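3-oxosteroid 1-dehydrogenase (Sterolibacterium denitrificans, PDB 7P18) probably catalyses the FAD-dependent 1,2-dehydrogenation of 3-oxosteroids to 3-oxo-Delta(1)-steroids, passing the electrons on to an acceptor. Local coordinates at residues A[46-54]-A[537-547]; A[289-297]-A[331-339]. All blocks are in the same frame, centred on the assembly; numbering follows the deposited sequence.

Interaction 1 (A[46-54]-A[537-547]); sequences SAVSGGAVW and PGAGGTLGPAM. With FAD (flavin-adenine dinucleotide), chain C.
W54, V53 and A52 run against the loop 537-542 and the start of helix 543-559 in a buried contact, backbones touching at glycine and the side chains of W54 and L543 covering the most area, that lines the flavin site of this Rossmann-type FAD-binding fold. The two segments approach most closely at glycine: G540 CA lies 3.6 Å from V53 CA and forms a CA-H...O contact with A52 O. G540 belongs to a type II turn, G538 to G541, and a CB on it would run into V53 C and W54 N. Its carbonyl is shared, W54 N and G544 N reaching G540 O from opposite faces of the carbonyl plane; the bond from W54 N is 3.1 Å long and stands well above that plane. Chi1 of W54 (-175°) turns CG away from the backbone N and lays the indole beside P537 and G538. There P537 CB stands over the six-membered ring, 3.6 Å from its centroid and 4° off the normal, a CH-pi contact, while W54 NE1 hydrogen-bonds to D117 OD1.

Both segments grip the flavin pyrimidine edge: A52 N donates to flavin O4 and A52 O accepts from flavin N3, while T542 N and L543 N both donate to flavin O2. G540 N hydrogen-bonds to the bound androstadienedione, and G540 CA lies close to flavin O2. L543 CD1 is 3.4 Å from S49 OG, its CD2 3.6 Å from S46 OG. V53 CG1, against G544 N at the helix start, also meets M547 CE at 3.7 Å.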
loop_
_atom_site.group_PDB
_atom_site.type_symbol
_atom_site.label_atom_id
_atom_site.label_comp_id
_atom_site.label_asym_id
_atom_site.label_seq_id
_atom_site.Cartn_x
_atom_site.Cartn_y
_atom_site.Cartn_z
ATOM N N SER A 46 -4.960 5.286 1.401
ATOM C CA SER A 46 -5.904 4.166 1.204
ATOM C C SER A 46 -6.571 4.346 -0.171
ATOM O O SER A 46 -6.681 3.373 -0.950
ATOM C CB SER A 46 -6.891 4.146 2.372
ATOM O OG SER A 46 -6.229 3.973 3.625
ATOM N N ALA A 47 -6.983 5.573 -0.472
ATOM C CA ALA A 47 -7.746 5.905 -1.697
ATOM C C ALA A 47 -6.917 5.652 -2.962
ATOM O O ALA A 47 -7.532 5.336 -3.999
ATOM C CB ALA A 47 -8.221 7.330 -1.606
ATOM N N VAL A 48 -5.589 5.801 -2.901
ATOM C CA VAL A 48 -4.694 5.667 -4.083
ATOM C C VAL A 48 -4.044 4.281 -4.109
ATOM O O VAL A 48 -3.146 4.060 -4.917
ATOM C CB VAL A 48 -3.673 6.831 -4.135
ATOM C CG1 VAL A 48 -4.389 8.165 -4.205
ATOM C CG2 VAL A 48 -2.673 6.810 -3.002
ATOM N N SER A 49 -4.524 3.354 -3.272
ATOM C CA SER A 49 -3.929 2.021 -3.075
ATOM C C SER A 49 -4.610 1.005 -3.977
ATOM O O SER A 49 -5.550 1.384 -4.687
ATOM C CB SER A 49 -4.028 1.617 -1.615
ATOM O OG SER A 49 -5.332 1.196 -1.299
ATOM N N GLY A 50 -4.195 -0.252 -3.885
ATOM C CA GLY A 50 -4.885 -1.380 -4.532
ATOM C C GLY A 50 -6.160 -1.778 -3.839
ATOM O O GLY A 50 -6.924 -2.570 -4.426
ATOM N N GLY A 51 -6.383 -1.294 -2.615
ATOM C CA GLY A 51 -7.590 -1.578 -1.843
ATOM C C GLY A 51 -7.632 -3.025 -1.376
ATOM O O GLY A 51 -8.681 -3.431 -0.858
ATOM N N ALA A 52 -6.541 -3.777 -1.513
ATOM C CA ALA A 52 -6.489 -5.197 -1.128
ATOM C C ALA A 52 -6.380 -5.314 0.388
ATOM O O ALA A 52 -5.697 -4.474 1.004
ATOM C CB ALA A 52 -5.345 -5.859 -1.813
ATOM N N VAL A 53 -7.013 -6.343 0.955
ATOM C CA VAL A 53 -6.908 -6.699 2.405
ATOM C C VAL A 53 -6.560 -8.182 2.504
ATOM O O VAL A 53 -7.081 -9.000 1.720
ATOM C CB VAL A 53 -8.177 -6.345 3.191
ATOM C CG1 VAL A 53 -8.377 -4.849 3.265
ATOM C CG2 VAL A 53 -9.419 -7.027 2.610
ATOM N N TRP A 54 -5.635 -8.516 3.412
ATOM C CA TRP A 54 -5.113 -9.888 3.553
ATOM C C TRP A 54 -5.874 -10.565 4.699
ATOM O O TRP A 54 -5.635 -10.235 5.861
ATOM C CB TRP A 54 -3.610 -9.878 3.779
ATOM C CG TRP A 54 -3.013 -11.243 3.809
ATOM C CD1 TRP A 54 -2.740 -12.039 2.736
ATOM C CD2 TRP A 54 -2.564 -11.964 4.968
ATOM N NE1 TRP A 54 -2.116 -13.171 3.145
ATOM C CE2 TRP A 54 -2.026 -13.174 4.512
ATOM C CE3 TRP A 54 -2.577 -11.710 6.339
ATOM C CZ2 TRP A 54 -1.516 -14.146 5.374
ATOM C CZ3 TRP A 54 -2.053 -12.657 7.192
ATOM C CH2 TRP A 54 -1.543 -13.865 6.718
ATOM N N PRO A 537 2.791 -9.978 4.836
ATOM C CA PRO A 537 2.425 -11.386 4.632
ATOM C C PRO A 537 1.880 -11.739 3.241
ATOM O O PRO A 537 2.050 -12.879 2.778
ATOM C CB PRO A 537 1.354 -11.601 5.704
ATOM C CG PRO A 537 0.758 -10.242 5.925
ATOM C CD PRO A 537 1.971 -9.331 5.867
ATOM N N GLY A 538 1.245 -10.762 2.612
ATOM C CA GLY A 538 0.566 -10.891 1.326
ATOM C C GLY A 538 -0.055 -9.579 0.938
ATOM O O GLY A 538 -0.087 -8.641 1.783
ATOM N N ALA A 539 -0.563 -9.500 -0.278
ATOM C CA ALA A 539 -1.263 -8.290 -0.750
ATOM C C ALA A 539 -2.411 -7.975 0.206
ATOM O O ALA A 539 -3.224 -8.893 0.504
ATOM C CB ALA A 539 -1.698 -8.483 -2.182
ATOM N N GLY A 540 -2.421 -6.764 0.760
ATOM C CA GLY A 540 -3.376 -6.374 1.820
ATOM C C GLY A 540 -2.832 -6.448 3.218
ATOM O O GLY A 540 -3.644 -6.308 4.164
ATOM N N GLY A 541 -1.521 -6.568 3.361
ATOM C CA GLY A 541 -0.865 -6.664 4.669
ATOM C C GLY A 541 -0.741 -5.334 5.393
ATOM O O GLY A 541 -0.356 -5.385 6.553
ATOM N N THR A 542 -1.142 -4.180 4.815
ATOM C CA THR A 542 -1.235 -2.894 5.575
ATOM C C THR A 542 -2.719 -2.541 5.798
ATOM O O THR A 542 -3.054 -2.081 6.879
ATOM C CB THR A 542 -0.470 -1.709 4.921
ATOM O OG1 THR A 542 -1.283 -0.998 3.999
ATOM C CG2 THR A 542 0.746 -2.185 4.178
ATOM N N LEU A 543 -3.552 -2.655 4.782
ATOM C CA LEU A 543 -4.967 -2.282 4.893
ATOM C C LEU A 543 -5.782 -3.308 5.698
ATOM O O LEU A 543 -6.733 -2.872 6.370
ATOM C CB LEU A 543 -5.546 -2.075 3.502
ATOM C CG LEU A 543 -5.023 -0.851 2.744
ATOM C CD1 LEU A 543 -5.526 -0.921 1.304
ATOM C CD2 LEU A 543 -5.509 0.449 3.369
ATOM N N GLY A 544 -5.503 -4.598 5.584
ATOM C CA GLY A 544 -6.156 -5.612 6.436
ATOM C C GLY A 544 -6.022 -5.214 7.901
ATOM O O GLY A 544 -7.016 -5.072 8.624
ATOM N N PRO A 545 -4.783 -4.994 8.375
ATOM C CA PRO A 545 -4.570 -4.552 9.752
ATOM C C PRO A 545 -5.238 -3.224 10.089
ATOM O O PRO A 545 -5.776 -3.115 11.188
ATOM C CB PRO A 545 -3.048 -4.526 9.869
ATOM C CG PRO A 545 -2.618 -5.660 8.933
ATOM C CD PRO A 545 -3.527 -5.434 7.743
ATOM N N ALA A 546 -5.207 -2.249 9.180
ATOM C CA ALA A 546 -5.794 -0.909 9.454
ATOM C C ALA A 546 -7.284 -1.098 9.739
ATOM O O ALA A 546 -7.783 -0.625 10.785
ATOM C CB ALA A 546 -5.553 0.054 8.293
ATOM N N MET A 547 -7.972 -1.773 8.849
ATOM C CA MET A 547 -9.431 -1.961 8.987
ATOM C C MET A 547 -9.753 -2.931 10.130
ATOM O O MET A 547 -10.765 -2.690 10.808
ATOM C CB MET A 547 -10.080 -2.346 7.653
ATOM C CG MET A 547 -10.281 -1.069 6.734
ATOM S SD MET A 547 -11.521 -1.192 5.513
ATOM C CE MET A 547 -11.045 -2.675 4.635
HETATM P PA FAD C . -3.956 6.860 5.087
HETATM O O1A FAD C . -4.741 5.976 4.185
HETATM O O2A FAD C . -2.886 7.633 4.364
HETATM O O5B FAD C . -4.981 7.839 5.795
HETATM C C5B FAD C . -4.476 8.801 6.758
HETATM C C4B FAD C . -5.292 10.052 6.636
HETATM O O4B FAD C . -5.044 10.888 7.799
HETATM C C3B FAD C . -4.994 10.929 5.402
HETATM O O3B FAD C . -6.191 11.269 4.711
HETATM C C2B FAD C . -4.287 12.151 5.996
HETATM O O2B FAD C . -4.398 13.308 5.178
HETATM C C1B FAD C . -4.912 12.224 7.389
HETATM N N9A FAD C . -4.130 12.971 8.374
HETATM C C8A FAD C . -2.774 13.083 8.492
HETATM N N7A FAD C . -2.411 13.933 9.449
HETATM C C5A FAD C . -3.609 14.357 10.010
HETATM C C6A FAD C . -3.909 15.246 11.066
HETATM N N6A FAD C . -2.994 15.953 11.739
HETATM N N1A FAD C . -5.213 15.439 11.359
HETATM C C2A FAD C . -6.131 14.769 10.657
HETATM N N3A FAD C . -5.975 13.968 9.599
HETATM C C4A FAD C . -4.667 13.781 9.346
HETATM N N1 FAD C . -1.624 -1.602 1.237
HETATM C C2 FAD C . -2.393 -2.714 1.264
HETATM O O2 FAD C . -2.524 -3.374 2.311
HETATM N N3 FAD C . -3.065 -3.129 0.185
HETATM C C4 FAD C . -2.810 -2.634 -1.077
HETATM O O4 FAD C . -3.539 -2.984 -2.000
HETATM C C4X FAD C . -1.983 -1.483 -1.174
HETATM N N5 FAD C . -1.744 -0.952 -2.361
HETATM C C5X FAD C . -1.002 0.206 -2.403
HETATM C C6 FAD C . -0.810 0.849 -3.648
HETATM C C7 FAD C . -0.190 2.088 -3.737
HETATM C C7M FAD C . -0.022 2.775 -5.076
HETATM C C8 FAD C . 0.206 2.738 -2.554
HETATM C C8M FAD C . 0.862 4.106 -2.616
HETATM C C9 FAD C . 0.100 2.084 -1.342
HETATM C C9A FAD C . -0.548 0.839 -1.225
HETATM N N10 FAD C . -0.689 0.160 -0.004
HETATM C C10 FAD C . -1.437 -1.008 0.069
HETATM C "C1'" FAD C . -0.288 0.794 1.257
HETATM C "C2'" FAD C . -1.511 1.479 1.905
HETATM O "O2'" FAD C . -2.168 2.384 1.018
HETATM C "C3'" FAD C . -1.162 2.214 3.210
HETATM O "O3'" FAD C . -0.215 1.484 3.993
HETATM C "C4'" FAD C . -2.415 2.527 4.001
HETATM O "O4'" FAD C . -3.308 3.226 3.146
HETATM C "C5'" FAD C . -2.167 3.330 5.261
HETATM O "O5'" FAD C . -3.466 3.618 5.813
HETATM P P FAD C . -3.614 4.660 7.004
HETATM O O1P FAD C . -5.063 4.680 7.237
HETATM O O2P FAD C . -2.649 4.438 8.080
HETATM O O3P FAD C . -3.217 6.082 6.296
#

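Interaction 2 (A[289-297]-A[331-339]); sequences NAAWSATPP and EAAQTGLFA. With FAD (flavin-adenine dinucleotide), chain C.
Q334 CG lies beside its own backbone N (chi1 -62°), and the extended chain beyond it carries the amide alongside W292, whose indole takes a similar first torsion (-59°). The two side chains point the same way with their planes 42° apart, Q334 OE1 near the ring plane at the edge, 4.0 Å from W292 CD1. Q334 CG also comes close to the backbone, 3.1 Å from A291 O. The amide nitrogen, Q334 NE2, hydrogen-bonds to S325 OG and D492 OD2 and passes 3.7 Å from W292 CA. An alanine here would take away this amide, and would probably leave S325 and D492 without that partner and W292 without its neighbour at the ring edge.

The backbones meet beside it: Q334 N donates to S293 O at 3.1 Å, and A294 CA sends a CA-H...O contact to Q334 O. This joins the loop between helices 277-283 and 302-309 to the segment that carries strand 335-336, which pairs with 320-326 in the antiparallel sheet that also contains strand 486-502. S293 OG accepts from T295 N in an ST turn and is hydrogen-bonded to D495 OD1 of that sheet. A water donates to both A294 O and Q334 O, the latter 2.7 Å away, and so bridges the two carbonyls. A333 CB touches T295 O, which is hydrogen-bonded to R275 NH2. At the cofactor end A294 O lies 3.6 Å from the flavin methyl C8M, and F338, which also touches the steroid and stacks edge-to-face with Y363, brings CZ to 3.6 Å from flavin C7.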
loop_
_atom_site.group_PDB
_atom_site.type_symbol
_atom_site.label_atom_id
_atom_site.label_comp_id
_atom_site.label_asym_id
_atom_site.label_seq_id
_atom_site.Cartn_x
_atom_site.Cartn_y
_atom_site.Cartn_z
ATOM N N ASN A 289 14.698 10.048 1.885
ATOM C CA ASN A 289 14.122 11.226 1.230
ATOM C C ASN A 289 12.631 11.043 1.062
ATOM O O ASN A 289 12.222 10.057 0.406
ATOM C CB ASN A 289 14.850 11.489 -0.088
ATOM C CG ASN A 289 14.621 12.895 -0.564
ATOM O OD1 ASN A 289 13.530 13.404 -0.482
ATOM N ND2 ASN A 289 15.674 13.532 -1.062
ATOM N N ALA A 290 11.853 11.967 1.634
ATOM C CA ALA A 290 10.394 11.979 1.507
ATOM C C ALA A 290 9.996 12.010 0.019
ATOM O O ALA A 290 8.945 11.459 -0.302
ATOM C CB ALA A 290 9.808 13.135 2.269
ATOM N N ALA A 291 10.797 12.633 -0.864
ATOM C CA ALA A 291 10.460 12.760 -2.300
ATOM C C ALA A 291 10.318 11.367 -2.929
ATOM O O ALA A 291 9.673 11.262 -3.953
ATOM C CB ALA A 291 11.553 13.543 -3.031
ATOM N N TRP A 292 10.952 10.343 -2.355
ATOM C CA TRP A 292 10.937 8.983 -2.952
ATOM C C TRP A 292 9.616 8.264 -2.633
ATOM O O TRP A 292 9.376 7.186 -3.231
ATOM C CB TRP A 292 12.118 8.175 -2.471
ATOM C CG TRP A 292 13.443 8.777 -2.786
ATOM C CD1 TRP A 292 13.717 9.735 -3.718
ATOM C CD2 TRP A 292 14.665 8.484 -2.116
ATOM N NE1 TRP A 292 15.038 10.042 -3.675
ATOM C CE2 TRP A 292 15.647 9.322 -2.701
ATOM C CE3 TRP A 292 15.039 7.650 -1.052
ATOM C CZ2 TRP A 292 16.965 9.282 -2.298
ATOM C CZ3 TRP A 292 16.358 7.599 -0.681
ATOM C CH2 TRP A 292 17.303 8.408 -1.283
ATOM N N SER A 293 8.788 8.824 -1.757
ATOM C CA SER A 293 7.533 8.183 -1.322
ATOM C C SER A 293 6.533 8.155 -2.474
ATOM O O SER A 293 6.547 9.077 -3.296
ATOM C CB SER A 293 6.967 8.862 -0.094
ATOM O OG SER A 293 5.852 8.116 0.429
ATOM N N ALA A 294 5.647 7.143 -2.462
ATOM C CA ALA A 294 4.519 6.955 -3.392
ATOM C C ALA A 294 3.220 7.485 -2.781
ATOM O O ALA A 294 2.206 7.397 -3.422
ATOM C CB ALA A 294 4.400 5.484 -3.722
ATOM N N THR A 295 3.259 8.054 -1.579
ATOM C CA THR A 295 2.057 8.446 -0.821
ATOM C C THR A 295 1.600 9.843 -1.209
ATOM O O THR A 295 2.371 10.631 -1.793
ATOM C CB THR A 295 2.327 8.440 0.683
ATOM O OG1 THR A 295 3.405 9.361 0.950
ATOM C CG2 THR A 295 2.700 7.051 1.175
ATOM N N PRO A 296 0.367 10.210 -0.822
ATOM C CA PRO A 296 -0.050 11.606 -0.861
ATOM C C PRO A 296 0.761 12.484 0.099
ATOM O O PRO A 296 1.666 12.028 0.792
ATOM C CB PRO A 296 -1.540 11.559 -0.494
ATOM C CG PRO A 296 -1.952 10.129 -0.795
ATOM C CD PRO A 296 -0.732 9.312 -0.462
ATOM N N PRO A 297 0.496 13.812 0.130
ATOM C CA PRO A 297 1.410 14.741 0.799
ATOM C C PRO A 297 1.427 14.783 2.343
ATOM O O PRO A 297 2.360 15.328 2.880
ATOM C CB PRO A 297 0.930 16.106 0.259
ATOM C CG PRO A 297 0.164 15.788 -0.991
ATOM C CD PRO A 297 -0.537 14.485 -0.681
ATOM N N GLU A 331 4.877 15.197 -11.145
ATOM C CA GLU A 331 4.007 14.408 -10.223
ATOM C C GLU A 331 4.581 14.483 -8.801
ATOM O O GLU A 331 5.778 14.290 -8.609
ATOM C CB GLU A 331 3.821 13.000 -10.775
ATOM C CG GLU A 331 2.897 12.989 -11.972
ATOM C CD GLU A 331 2.563 11.614 -12.523
ATOM O OE1 GLU A 331 2.917 10.592 -11.868
ATOM O OE2 GLU A 331 1.990 11.559 -13.632
ATOM N N ALA A 332 3.728 14.810 -7.838
ATOM C CA ALA A 332 4.121 15.061 -6.439
ATOM C C ALA A 332 4.621 13.758 -5.779
ATOM O O ALA A 332 5.480 13.848 -4.890
ATOM C CB ALA A 332 2.952 15.668 -5.698
ATOM N N ALA A 333 4.105 12.598 -6.192
ATOM C CA ALA A 333 4.499 11.277 -5.652
ATOM C C ALA A 333 5.294 10.497 -6.703
ATOM O O ALA A 333 5.024 10.693 -7.880
ATOM C CB ALA A 333 3.257 10.521 -5.242
ATOM N N GLN A 334 6.249 9.675 -6.281
ATOM C CA GLN A 334 6.938 8.720 -7.175
ATOM C C GLN A 334 6.031 7.492 -7.388
ATOM O O GLN A 334 5.166 7.199 -6.550
ATOM C CB GLN A 334 8.339 8.442 -6.660
ATOM C CG GLN A 334 9.157 9.734 -6.656
ATOM C CD GLN A 334 10.640 9.541 -6.771
ATOM O OE1 GLN A 334 11.376 10.519 -6.917
ATOM N NE2 GLN A 334 11.099 8.311 -6.608
ATOM N N THR A 335 6.196 6.817 -8.530
ATOM C CA THR A 335 5.387 5.630 -8.892
ATOM C C THR A 335 6.074 4.380 -8.351
ATOM O O THR A 335 7.278 4.127 -8.664
ATOM C CB THR A 335 5.206 5.521 -10.408
ATOM O OG1 THR A 335 4.525 6.699 -10.821
ATOM C CG2 THR A 335 4.343 4.337 -10.794
ATOM N N GLY A 336 5.333 3.571 -7.582
ATOM C CA GLY A 336 5.906 2.301 -7.104
ATOM C C GLY A 336 5.898 1.234 -8.191
ATOM O O GLY A 336 4.956 1.212 -9.011
ATOM N N LEU A 337 6.919 0.400 -8.215
ATOM C CA LEU A 337 7.009 -0.776 -9.113
ATOM C C LEU A 337 6.554 -2.002 -8.305
ATOM O O LEU A 337 7.388 -2.608 -7.647
ATOM C CB LEU A 337 8.443 -0.902 -9.609
ATOM C CG LEU A 337 8.964 0.265 -10.463
ATOM C CD1 LEU A 337 10.320 -0.074 -11.030
ATOM C CD2 LEU A 337 8.022 0.661 -11.583
ATOM N N PHE A 338 5.257 -2.298 -8.303
ATOM C CA PHE A 338 4.692 -3.402 -7.480
ATOM C C PHE A 338 4.804 -4.729 -8.214
ATOM O O PHE A 338 5.247 -5.704 -7.562
ATOM C CB PHE A 338 3.260 -3.118 -7.070
ATOM C CG PHE A 338 3.116 -1.885 -6.218
ATOM C CD1 PHE A 338 3.302 -1.948 -4.851
ATOM C CD2 PHE A 338 2.821 -0.658 -6.789
ATOM C CE1 PHE A 338 3.159 -0.823 -4.059
ATOM C CE2 PHE A 338 2.715 0.471 -5.993
ATOM C CZ PHE A 338 2.876 0.388 -4.633
ATOM N N ALA A 339 4.401 -4.774 -9.487
ATOM C CA ALA A 339 4.213 -6.045 -10.236
ATOM C C ALA A 339 5.257 -6.245 -11.342
ATOM O O ALA A 339 5.565 -7.404 -11.671
ATOM C CB ALA A 339 2.840 -6.025 -10.867
HETATM P PA FAD C . -3.956 6.860 5.087
HETATM O O1A FAD C . -4.741 5.976 4.185
HETATM O O2A FAD C . -2.886 7.633 4.364
HETATM O O5B FAD C . -4.981 7.839 5.795
HETATM C C5B FAD C . -4.476 8.801 6.758
HETATM C C4B FAD C . -5.292 10.052 6.636
HETATM O O4B FAD C . -5.044 10.888 7.799
HETATM C C3B FAD C . -4.994 10.929 5.402
HETATM O O3B FAD C . -6.191 11.269 4.711
HETATM C C2B FAD C . -4.287 12.151 5.996
HETATM O O2B FAD C . -4.398 13.308 5.178
HETATM C C1B FAD C . -4.912 12.224 7.389
HETATM N N9A FAD C . -4.130 12.971 8.374
HETATM C C8A FAD C . -2.774 13.083 8.492
HETATM N N7A FAD C . -2.411 13.933 9.449
HETATM C C5A FAD C . -3.609 14.357 10.010
HETATM C C6A FAD C . -3.909 15.246 11.066
HETATM N N6A FAD C . -2.994 15.953 11.739
HETATM N N1A FAD C . -5.213 15.439 11.359
HETATM C C2A FAD C . -6.131 14.769 10.657
HETATM N N3A FAD C . -5.975 13.968 9.599
HETATM C C4A FAD C . -4.667 13.781 9.346
HETATM N N1 FAD C . -1.624 -1.602 1.237
HETATM C C2 FAD C . -2.393 -2.714 1.264
HETATM O O2 FAD C . -2.524 -3.374 2.311
HETATM N N3 FAD C . -3.065 -3.129 0.185
HETATM C C4 FAD C . -2.810 -2.634 -1.077
HETATM O O4 FAD C . -3.539 -2.984 -2.000
HETATM C C4X FAD C . -1.983 -1.483 -1.174
HETATM N N5 FAD C . -1.744 -0.952 -2.361
HETATM C C5X FAD C . -1.002 0.206 -2.403
HETATM C C6 FAD C . -0.810 0.849 -3.648
HETATM C C7 FAD C . -0.190 2.088 -3.737
HETATM C C7M FAD C . -0.022 2.775 -5.076
HETATM C C8 FAD C . 0.206 2.738 -2.554
HETATM C C8M FAD C . 0.862 4.106 -2.616
HETATM C C9 FAD C . 0.100 2.084 -1.342
HETATM C C9A FAD C . -0.548 0.839 -1.225
HETATM N N10 FAD C . -0.689 0.160 -0.004
HETATM C C10 FAD C . -1.437 -1.008 0.069
HETATM C "C1'" FAD C . -0.288 0.794 1.257
HETATM C "C2'" FAD C . -1.511 1.479 1.905
HETATM O "O2'" FAD C . -2.168 2.384 1.018
HETATM C "C3'" FAD C . -1.162 2.214 3.210
HETATM O "O3'" FAD C . -0.215 1.484 3.993
HETATM C "C4'" FAD C . -2.415 2.527 4.001
HETATM O "O4'" FAD C . -3.308 3.226 3.146
HETATM C "C5'" FAD C . -2.167 3.330 5.261
HETATM O "O5'" FAD C . -3.466 3.618 5.813
HETATM P P FAD C . -3.614 4.660 7.004
HETATM O O1P FAD C . -5.063 4.680 7.237
HETATM O O2P FAD C . -2.649 4.438 8.080
HETATM O O3P FAD C . -3.217 6.082 6.296
HETATM O O HOH W 1 7.209 12.334 -3.668
HETATM O O HOH W 2 2.495 6.946 -6.336
#

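In the fold
From the N terminus the chain passes helix 44-47 and strand 53-54, then makes a very long excursion before 537-547 returns to them; interaction 1 closes this loop of 482 residues and joins the early part of the FAD-binding region to helix 543-559 near the C terminus. Interaction 2 is nested inside it, closing a short loop of 33 residues that includes helix 302-309 and strand 320-326, and tying the 289-297 loop to strand 335-336. Their centres lie about 17 Å apart, yet they touch where V48 CG2 packs on P296 CG at 4.1 Å. FAD links them too, its isoalloxazine reaching from interaction 1 to interaction 2 at its dimethylbenzene end.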